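Side-chain contacts in alkylpurine DNA glycosylase AlkC (Pseudomonas fluorescens, PDB 5VHV), which probably excises alkylated purine bases from damaged DNA, working without flipping the damaged nucleotide out of the double helix: residues A[126-131]-A[164-169]; A[155-160]-A[201-206]; A[176-181]-A[194-199]. All coordinates share one frame; numbering follows the deposited sequence.

Contact 1 (A[126-131]-A[164-169]); sequences HDFQRT and LAEVQA
Within the HEAT-like array of helices that makes up this DNA alkylation repair domain, F128 and E166 join the start of helix 128-138 to the short helix 165-169. With CG anti to the backbone N (chi1 179°), the phenyl ring of F128 lies where the E166 side chain can cover one face. CG of E166 sits 4.2 Å from the centroid of the F128 ring, nearly on the normal, a CH-pi contact. The extended glutamate then runs on toward the ring's attachment point, where its carboxylate stacks off-centre with the two planes 26° apart. OE1 of E166 comes within 3.3 Å of CB of F128, and OE2 lies 3.5 Å from CD2 of the same ring. No hydrogen bond crosses here; the acid packs as a flat group, and with E166 exposed as a residue, solvent probably pays for its charge. Deeper in, V167 meets the far part of the ring at roughly a right angle, CG2 at 3.7 Å from CE1 of F128, and L173 adds to the packing on the phenyl group. Just before the helix, H126 ND1 donates to OD2 of D127; the oxygen lies in the imidazole plane, but the donor comes from above the carboxylate plane. The carbonyl O of D127 accepts from T131 N, and T131 OG1 is bonded to D127 O as well, at 2.9 Å.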
# COMPACT_ATOMS: atom_id res chain seq x y z
N HIS A 126 3.20 -6.59 -21.06
CA HIS A 126 3.53 -6.94 -22.45
C HIS A 126 4.05 -8.36 -22.62
O HIS A 126 3.89 -8.95 -23.70
CB HIS A 126 4.57 -5.94 -22.98
CG HIS A 126 4.77 -6.02 -24.47
ND1 HIS A 126 5.71 -6.86 -25.05
CD2 HIS A 126 4.17 -5.37 -25.49
CE1 HIS A 126 5.67 -6.72 -26.37
NE2 HIS A 126 4.74 -5.82 -26.66
N ASP A 127 4.61 -8.95 -21.57
CA ASP A 127 5.25 -10.27 -21.63
C ASP A 127 4.98 -11.03 -20.32
O ASP A 127 5.88 -11.38 -19.56
CB ASP A 127 6.75 -10.10 -21.86
CG ASP A 127 7.03 -9.51 -23.22
OD1 ASP A 127 7.10 -10.26 -24.20
OD2 ASP A 127 7.10 -8.29 -23.30
N PHE A 128 3.70 -11.29 -20.06
CA PHE A 128 3.30 -11.72 -18.73
C PHE A 128 3.99 -13.03 -18.34
O PHE A 128 4.62 -13.11 -17.28
CB PHE A 128 1.79 -11.89 -18.63
CG PHE A 128 1.37 -12.37 -17.28
CD1 PHE A 128 1.40 -11.50 -16.21
CD2 PHE A 128 1.04 -13.69 -17.07
CE1 PHE A 128 1.07 -11.92 -14.95
CE2 PHE A 128 0.70 -14.13 -15.80
CZ PHE A 128 0.72 -13.24 -14.73
N GLN A 129 3.87 -14.07 -19.17
CA GLN A 129 4.36 -15.39 -18.75
C GLN A 129 5.87 -15.37 -18.58
O GLN A 129 6.40 -15.93 -17.60
CB GLN A 129 3.92 -16.46 -19.77
CG GLN A 129 3.80 -17.87 -19.21
CD GLN A 129 2.69 -18.02 -18.14
OE1 GLN A 129 1.54 -17.64 -18.37
NE2 GLN A 129 3.05 -18.53 -16.99
N ARG A 130 6.58 -14.71 -19.51
CA ARG A 130 8.04 -14.65 -19.42
C ARG A 130 8.48 -13.96 -18.14
O ARG A 130 9.43 -14.40 -17.47
CB ARG A 130 8.61 -13.91 -20.63
CG ARG A 130 10.01 -14.38 -21.02
CD ARG A 130 10.56 -13.58 -22.20
NE ARG A 130 11.84 -14.15 -22.65
CZ ARG A 130 12.57 -13.66 -23.65
NH1 ARG A 130 12.16 -12.59 -24.35
NH2 ARG A 130 13.73 -14.24 -23.95
N THR A 131 7.80 -12.88 -17.78
CA THR A 131 8.17 -12.09 -16.61
C THR A 131 7.75 -12.79 -15.32
O THR A 131 8.48 -12.76 -14.32
CB THR A 131 7.54 -10.69 -16.71
OG1 THR A 131 7.88 -10.09 -17.97
CG2 THR A 131 8.02 -9.78 -15.60
N LEU A 164 -3.06 -4.71 -12.73
CA LEU A 164 -2.70 -5.83 -13.61
C LEU A 164 -3.95 -6.69 -13.76
O LEU A 164 -4.27 -7.51 -12.90
CB LEU A 164 -1.52 -6.63 -13.05
CG LEU A 164 -0.14 -5.96 -13.14
CD1 LEU A 164 0.91 -6.80 -12.42
CD2 LEU A 164 0.26 -5.74 -14.59
N ALA A 165 -4.69 -6.46 -14.86
CA ALA A 165 -5.97 -7.13 -15.05
C ALA A 165 -5.82 -8.64 -15.09
O ALA A 165 -6.70 -9.37 -14.61
CB ALA A 165 -6.65 -6.64 -16.32
N GLU A 166 -4.71 -9.13 -15.65
CA GLU A 166 -4.51 -10.57 -15.78
C GLU A 166 -4.31 -11.22 -14.41
O GLU A 166 -4.86 -12.30 -14.14
CB GLU A 166 -3.31 -10.83 -16.71
CG GLU A 166 -3.02 -12.28 -16.98
CD GLU A 166 -2.14 -12.50 -18.21
OE1 GLU A 166 -1.53 -11.54 -18.72
OE2 GLU A 166 -2.09 -13.66 -18.68
N VAL A 167 -3.54 -10.56 -13.54
CA VAL A 167 -3.35 -11.02 -12.16
C VAL A 167 -4.65 -10.91 -11.37
O VAL A 167 -5.05 -11.82 -10.65
CB VAL A 167 -2.23 -10.21 -11.49
CG1 VAL A 167 -2.09 -10.54 -10.01
CG2 VAL A 167 -0.91 -10.46 -12.20
N GLN A 168 -5.30 -9.76 -11.48
CA GLN A 168 -6.53 -9.50 -10.75
C GLN A 168 -7.58 -10.57 -11.02
O GLN A 168 -8.32 -10.98 -10.11
CB GLN A 168 -7.03 -8.11 -11.15
CG GLN A 168 -8.00 -7.44 -10.28
CD GLN A 168 -8.24 -6.03 -10.78
OE1 GLN A 168 -7.59 -5.58 -11.74
NE2 GLN A 168 -9.16 -5.34 -10.15
N ALA A 169 -7.64 -11.06 -12.27
CA ALA A 169 -8.65 -12.03 -12.67
C ALA A 169 -8.33 -13.46 -12.23
O ALA A 169 -9.24 -14.29 -12.23
CB ALA A 169 -8.83 -12.03 -14.19

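Contact 2 (A[155-160]-A[201-206]); sequences RPRLPW and TKDHPE. With 9B4 ((2R,5R,13R,16R)-9-(hydroxymethyl)-9-{[(2R)-2-hydroxypropoxy]methyl}-5,13-dimethyl-4,7,11,14-tetraoxaheptadecane-2,16-diol), chain L; nucleotides of chain D; nucleotides of chain C.
R157 NH2 reaches D203 OD2 at 2.9 Å, a salt bridge whose hydrogen bond is bent to 149°. OD2 is met on its syn side, 30° out of the carboxylate plane; with the two flat groups turned 51° against each other, one N-H makes the bond. K202 lies over one face of the same guanidinium, its CB 3.7 Å from CZ of R157. From there the lysine chain bends at chi2 and again at chi4, carrying NZ away from the arginine to OP1 of DA6 of chain C, 2.8 Å off, so two neighbouring cations each have an anion of their own. With a leucine in place of R157, D203 would probably be left without its charge partner across the contact, and the K202 methylene without the flat group against it. The loop 155-160 belongs to the DNA-facing side of the HEAT-like fold. At its far end W160 NE1 donates to O2 of DT7 of chain D at 2.8 Å, a minor-groove atom of the base, while O36 of the bound polyether 9B4 lies over one face of the indole, 3.5 Å from NE1. Further out, Q168 NE2 also bonds to D203 OD2, helping to fix the carboxylate. D199 steadies the loop, taking the backbone N of R157 on one oxygen and the R155 guanidinium on the other.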
# COMPACT_ATOMS: atom_id res chain seq x y z
N ARG A 155 1.50 -7.18 -7.67
CA ARG A 155 0.24 -6.88 -6.99
C ARG A 155 -0.87 -6.58 -8.00
O ARG A 155 -0.64 -5.85 -8.98
CB ARG A 155 0.40 -5.67 -6.08
CG ARG A 155 0.98 -6.00 -4.74
CD ARG A 155 1.17 -4.73 -3.92
NE ARG A 155 -0.11 -4.09 -3.60
CZ ARG A 155 -0.26 -3.11 -2.71
NH1 ARG A 155 0.80 -2.60 -2.09
NH2 ARG A 155 -1.48 -2.63 -2.45
N PRO A 156 -2.09 -7.05 -7.75
CA PRO A 156 -3.20 -6.62 -8.61
C PRO A 156 -3.36 -5.10 -8.67
O PRO A 156 -3.60 -4.54 -9.75
CB PRO A 156 -4.42 -7.29 -7.97
CG PRO A 156 -3.90 -8.38 -7.12
CD PRO A 156 -2.51 -8.03 -6.73
N ARG A 157 -3.28 -4.44 -7.51
CA ARG A 157 -3.68 -3.04 -7.36
C ARG A 157 -2.58 -2.23 -6.65
O ARG A 157 -2.81 -1.62 -5.60
CB ARG A 157 -4.96 -2.93 -6.58
CG ARG A 157 -6.14 -3.56 -7.28
CD ARG A 157 -7.33 -3.46 -6.39
NE ARG A 157 -8.51 -4.09 -6.96
CZ ARG A 157 -9.74 -3.62 -6.82
NH1 ARG A 157 -9.97 -2.50 -6.16
NH2 ARG A 157 -10.75 -4.27 -7.36
N LEU A 158 -1.41 -2.20 -7.25
CA LEU A 158 -0.31 -1.41 -6.69
C LEU A 158 -0.62 0.09 -6.79
O LEU A 158 -0.92 0.58 -7.88
CB LEU A 158 0.98 -1.71 -7.45
CG LEU A 158 2.22 -0.99 -6.91
CD1 LEU A 158 2.66 -1.54 -5.54
CD2 LEU A 158 3.37 -1.07 -7.89
N PRO A 159 -0.51 0.85 -5.70
CA PRO A 159 -0.68 2.31 -5.83
C PRO A 159 0.35 2.91 -6.78
O PRO A 159 1.50 2.47 -6.83
CB PRO A 159 -0.52 2.82 -4.40
CG PRO A 159 -1.02 1.66 -3.56
CD PRO A 159 -0.43 0.45 -4.29
N TRP A 160 -0.10 3.89 -7.56
CA TRP A 160 0.72 4.66 -8.51
C TRP A 160 1.09 3.87 -9.76
O TRP A 160 1.96 4.31 -10.52
CB TRP A 160 1.99 5.22 -7.85
CG TRP A 160 1.76 6.27 -6.82
CD1 TRP A 160 0.60 6.52 -6.13
CD2 TRP A 160 2.72 7.24 -6.37
NE1 TRP A 160 0.79 7.57 -5.25
CE2 TRP A 160 2.08 8.03 -5.38
CE3 TRP A 160 4.06 7.50 -6.68
CZ2 TRP A 160 2.73 9.07 -4.73
CZ3 TRP A 160 4.71 8.53 -6.03
CH2 TRP A 160 4.04 9.31 -5.06
N THR A 201 -8.38 -9.58 -1.91
CA THR A 201 -9.66 -9.67 -1.24
C THR A 201 -10.68 -8.72 -1.86
O THR A 201 -11.88 -8.90 -1.63
CB THR A 201 -9.60 -9.40 0.28
OG1 THR A 201 -9.28 -8.03 0.56
CG2 THR A 201 -8.64 -10.33 1.00
N LYS A 202 -10.23 -7.71 -2.62
CA LYS A 202 -11.17 -6.78 -3.24
C LYS A 202 -11.96 -7.46 -4.35
O LYS A 202 -13.08 -7.03 -4.67
CB LYS A 202 -10.45 -5.55 -3.80
CG LYS A 202 -9.57 -4.80 -2.77
CD LYS A 202 -10.22 -4.65 -1.40
CE LYS A 202 -9.29 -3.91 -0.42
NZ LYS A 202 -8.95 -2.55 -0.95
N ASP A 203 -11.40 -8.50 -4.96
CA ASP A 203 -12.04 -9.19 -6.08
C ASP A 203 -12.31 -10.66 -5.84
O ASP A 203 -13.22 -11.20 -6.46
CB ASP A 203 -11.19 -9.06 -7.34
CG ASP A 203 -11.17 -7.65 -7.87
OD1 ASP A 203 -12.25 -7.16 -8.22
OD2 ASP A 203 -10.10 -7.03 -7.88
N HIS A 204 -11.53 -11.33 -4.99
CA HIS A 204 -11.70 -12.77 -4.74
C HIS A 204 -11.53 -13.05 -3.25
O HIS A 204 -10.60 -13.74 -2.83
CB HIS A 204 -10.71 -13.58 -5.56
CG HIS A 204 -10.76 -13.28 -7.03
ND1 HIS A 204 -11.71 -13.84 -7.86
CD2 HIS A 204 -10.01 -12.47 -7.80
CE1 HIS A 204 -11.52 -13.39 -9.09
NE2 HIS A 204 -10.49 -12.56 -9.08
N PRO A 205 -12.44 -12.52 -2.42
CA PRO A 205 -12.29 -12.69 -0.98
C PRO A 205 -12.28 -14.14 -0.54
O PRO A 205 -11.48 -14.51 0.33
CB PRO A 205 -13.50 -11.93 -0.41
CG PRO A 205 -14.48 -11.87 -1.52
CD PRO A 205 -13.64 -11.74 -2.76
N GLU A 206 -13.16 -14.98 -1.11
CA GLU A 206 -13.23 -16.37 -0.67
C GLU A 206 -11.94 -17.11 -0.97
O GLU A 206 -11.56 -18.02 -0.22
CB GLU A 206 -14.40 -17.08 -1.35
CG GLU A 206 -15.76 -16.54 -0.95
CD GLU A 206 -16.91 -17.16 -1.73
OE1 GLU A 206 -16.65 -17.76 -2.80
OE2 GLU A 206 -18.06 -17.04 -1.28
C01 9B4 L . 0.77 10.60 -1.04
C02 9B4 L . 1.69 9.46 -0.60
C03 9B4 L . 3.13 9.88 -0.82
C05 9B4 L . 5.33 9.18 -0.81
C06 9B4 L . 6.37 8.42 0.01
C07 9B4 L . 6.12 6.92 -0.08
C09 9B4 L . 5.96 5.11 -1.55
C10 9B4 L . 6.79 4.48 -2.67
C12 9B4 L . 9.03 4.15 -3.38
C13 9B4 L . 10.45 3.98 -2.84
C15 9B4 L . 11.46 3.98 -3.99
C16 9B4 L . 6.45 5.22 -3.95
C17 9B4 L . 6.30 8.79 1.50
C23 9B4 L . 7.71 8.76 -0.65
C25 9B4 L . 9.56 9.56 0.43
C26 9B4 L . 11.03 9.25 0.71
C27 9B4 L . 11.37 7.79 0.41
C34 9B4 L . 0.90 7.22 -0.66
C35 9B4 L . 1.64 5.94 -1.01
C37 9B4 L . 0.73 4.77 -0.64
O04 9B4 L . 4.02 8.85 -0.46
O08 9B4 L . 6.26 6.48 -1.39
O11 9B4 L . 8.16 4.59 -2.37
O14 9B4 L . 10.77 5.03 -1.97
O18 9B4 L . 6.33 10.18 1.74
O24 9B4 L . 8.81 8.42 0.12
O28 9B4 L . 11.76 10.10 -0.13
O33 9B4 L . 1.47 8.30 -1.34
O36 9B4 L . 1.95 5.94 -2.38
P DT D 7 2.82 16.37 -4.49
OP1 DT D 7 4.10 16.65 -5.15
OP2 DT D 7 1.74 17.40 -4.59
O5' DT D 7 2.18 15.01 -4.89
C5' DT D 7 3.01 13.88 -4.99
C4' DT D 7 2.23 12.71 -5.53
O4' DT D 7 1.24 12.31 -4.55
C3' DT D 7 1.47 12.95 -6.84
O3' DT D 7 2.13 12.21 -7.88
C2' DT D 7 0.03 12.45 -6.54
C1' DT D 7 0.19 11.68 -5.23
N1 DT D 7 -0.98 11.69 -4.35
C2 DT D 7 -1.53 10.50 -3.92
O2 DT D 7 -1.09 9.40 -4.24
N3 DT D 7 -2.58 10.63 -3.05
C4 DT D 7 -3.15 11.79 -2.61
O4 DT D 7 -4.12 11.80 -1.86
C5 DT D 7 -2.54 13.01 -3.10
C7 DT D 7 -3.07 14.34 -2.67
C6 DT D 7 -1.49 12.90 -3.93
P DA C 6 -7.11 -0.20 1.13
OP1 DA C 6 -7.05 -1.67 0.84
OP2 DA C 6 -7.47 0.30 2.47
O5' DA C 6 -5.74 0.53 0.77
C5' DA C 6 -4.99 0.11 -0.36
C4' DA C 6 -3.85 1.06 -0.61
O4' DA C 6 -4.38 2.37 -0.94
C3' DA C 6 -2.92 1.28 0.62
O3' DA C 6 -1.58 0.90 0.32
C2' DA C 6 -3.01 2.77 0.89
C1' DA C 6 -3.48 3.32 -0.44
N9 DA C 6 -4.10 4.63 -0.32
C8 DA C 6 -5.06 5.02 0.57
N7 DA C 6 -5.37 6.29 0.48
C5 DA C 6 -4.53 6.76 -0.52
C6 DA C 6 -4.35 8.03 -1.08
N6 DA C 6 -5.04 9.12 -0.70
N1 DA C 6 -3.44 8.15 -2.07
C2 DA C 6 -2.75 7.07 -2.45
N3 DA C 6 -2.82 5.82 -1.98
C4 DA C 6 -3.74 5.74 -1.01

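Contact 3 (A[176-181]-A[194-199]); sequences SILDHL and ANHLND
L178 plants both its methyls on one face of the H196 imidazole, and this is the close-packed heart of the join between helices 175-181 and 187-201. CD2 of L178 sits 4.0 Å from the ring centroid of H196, 20° off the normal, a CH-pi contact over the ND1 and CG side. The other branch, CD1, covers the opposite half of that face, 3.8 Å from CD2 of H196. CD1 also touches the next residue, at 3.9 Å from CD2 of L197, where the two leucine side chains run antiparallel alongside each other. CG of H196 anti to the backbone N (chi1 -171°) brings the ring up to L178, and its turn about CB-CG presents the face. All three side chains are buried, in the manner of neighbouring helices in a HEAT-like stack; I225 and A229 of helix 220-229 pack on L197. The outer side of helix 175-181 is quite different: D179 and H180 are exposed and take polar partners, K182 and S139. Across the contact, the far side of helix 187-201 is polar too, with N198 ND2 bonded to a DNA phosphate and N195 OD1 to R231. Within the apolar layer, H196 keeps one polar tie, from ND1 to the carbonyl O of S151. Since a carbonyl can only accept, ND1 must be the donor, and that bond together with the leucine methyls probably holds the ring's rotation.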
# COMPACT_ATOMS: atom_id res chain seq x y z
N SER A 176 2.05 -19.20 -6.07
CA SER A 176 3.25 -19.85 -5.56
C SER A 176 4.27 -18.82 -5.07
O SER A 176 5.04 -19.11 -4.15
CB SER A 176 3.86 -20.77 -6.61
OG SER A 176 4.44 -20.07 -7.69
N ILE A 177 4.27 -17.63 -5.65
CA ILE A 177 5.11 -16.56 -5.11
C ILE A 177 4.72 -16.27 -3.68
O ILE A 177 5.56 -16.25 -2.78
CB ILE A 177 5.02 -15.29 -5.98
CG1 ILE A 177 5.73 -15.54 -7.31
CG2 ILE A 177 5.62 -14.08 -5.24
CD1 ILE A 177 5.54 -14.47 -8.32
N LEU A 178 3.42 -16.05 -3.45
CA LEU A 178 2.99 -15.69 -2.11
C LEU A 178 3.20 -16.86 -1.14
O LEU A 178 3.55 -16.64 0.03
CB LEU A 178 1.54 -15.23 -2.13
CG LEU A 178 1.24 -14.06 -3.07
CD1 LEU A 178 -0.25 -13.74 -3.05
CD2 LEU A 178 2.07 -12.85 -2.75
N ASP A 179 3.01 -18.09 -1.62
CA ASP A 179 3.21 -19.25 -0.75
C ASP A 179 4.65 -19.35 -0.29
O ASP A 179 4.91 -19.71 0.87
CB ASP A 179 2.77 -20.53 -1.46
CG ASP A 179 2.87 -21.77 -0.57
OD1 ASP A 179 2.23 -21.78 0.50
OD2 ASP A 179 3.60 -22.71 -0.96
N HIS A 180 5.61 -19.07 -1.19
CA HIS A 180 7.02 -19.13 -0.82
C HIS A 180 7.35 -18.11 0.26
O HIS A 180 8.32 -18.30 1.00
CB HIS A 180 7.93 -18.87 -2.01
CG HIS A 180 7.95 -19.95 -3.04
ND1 HIS A 180 8.11 -19.69 -4.38
CD2 HIS A 180 7.88 -21.30 -2.92
CE1 HIS A 180 8.11 -20.83 -5.06
NE2 HIS A 180 7.97 -21.82 -4.19
N LEU A 181 6.59 -17.02 0.34
CA LEU A 181 6.94 -15.88 1.18
C LEU A 181 6.09 -15.77 2.45
O LEU A 181 6.27 -14.82 3.22
CB LEU A 181 6.84 -14.59 0.35
CG LEU A 181 7.73 -14.52 -0.90
CD1 LEU A 181 7.46 -13.22 -1.71
CD2 LEU A 181 9.20 -14.61 -0.56
N ALA A 194 1.24 -9.33 2.60
CA ALA A 194 -0.04 -8.97 3.21
C ALA A 194 -0.79 -8.01 2.32
O ALA A 194 -2.01 -8.13 2.15
CB ALA A 194 0.17 -8.37 4.60
N ASN A 195 -0.09 -7.02 1.76
CA ASN A 195 -0.77 -6.03 0.92
C ASN A 195 -1.24 -6.63 -0.41
O ASN A 195 -2.31 -6.26 -0.92
CB ASN A 195 0.14 -4.83 0.70
CG ASN A 195 0.29 -3.99 1.97
OD1 ASN A 195 -0.60 -3.98 2.86
ND2 ASN A 195 1.40 -3.30 2.09
N HIS A 196 -0.45 -7.52 -1.00
CA HIS A 196 -0.89 -8.24 -2.20
C HIS A 196 -2.15 -9.06 -1.90
O HIS A 196 -3.14 -8.99 -2.63
CB HIS A 196 0.28 -9.11 -2.69
CG HIS A 196 0.07 -9.76 -4.02
ND1 HIS A 196 1.10 -9.89 -4.94
CD2 HIS A 196 -0.99 -10.39 -4.58
CE1 HIS A 196 0.67 -10.55 -6.00
NE2 HIS A 196 -0.60 -10.85 -5.81
N LEU A 197 -2.16 -9.78 -0.78
CA LEU A 197 -3.35 -10.54 -0.42
C LEU A 197 -4.56 -9.64 -0.16
O LEU A 197 -5.67 -9.95 -0.60
CB LEU A 197 -3.05 -11.41 0.80
CG LEU A 197 -2.17 -12.63 0.51
CD1 LEU A 197 -1.63 -13.20 1.81
CD2 LEU A 197 -2.92 -13.69 -0.25
N ASN A 198 -4.37 -8.52 0.54
CA ASN A 198 -5.47 -7.58 0.72
C ASN A 198 -6.01 -7.08 -0.62
O ASN A 198 -7.23 -7.00 -0.82
CB ASN A 198 -5.01 -6.42 1.62
CG ASN A 198 -6.09 -5.41 1.87
OD1 ASN A 198 -7.15 -5.74 2.39
ND2 ASN A 198 -5.81 -4.16 1.54
N ASP A 199 -5.13 -6.77 -1.58
CA ASP A 199 -5.59 -6.47 -2.94
C ASP A 199 -6.53 -7.56 -3.47
O ASP A 199 -7.56 -7.28 -4.09
CB ASP A 199 -4.42 -6.36 -3.93
CG ASP A 199 -3.57 -5.11 -3.79
OD1 ASP A 199 -3.80 -4.22 -2.95
OD2 ASP A 199 -2.62 -5.05 -4.60

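Overall arrangement
Contact 3 is wholly buried, all three of its touching residues enclosed; contact 1 is also mostly buried, with exposed E166 at its margin, and contact 2 sits at the surface beside DNA. Neither contact 1 nor contact 3 has a hydrogen bond between its segments: the first sets a carboxylate on a phenyl face, the third leucine methyls on an imidazole. Contact 2 instead relies on charge, and its K202 also reaches a DNA phosphate. It touches both others: Q168 ties contact 1 to it, its backbone O also taking a hydrogen bond from H204 NE2, and D199 ties contact 3 to it. Helix 187-201, which carries segment 194-199, leads on toward segment 201-206.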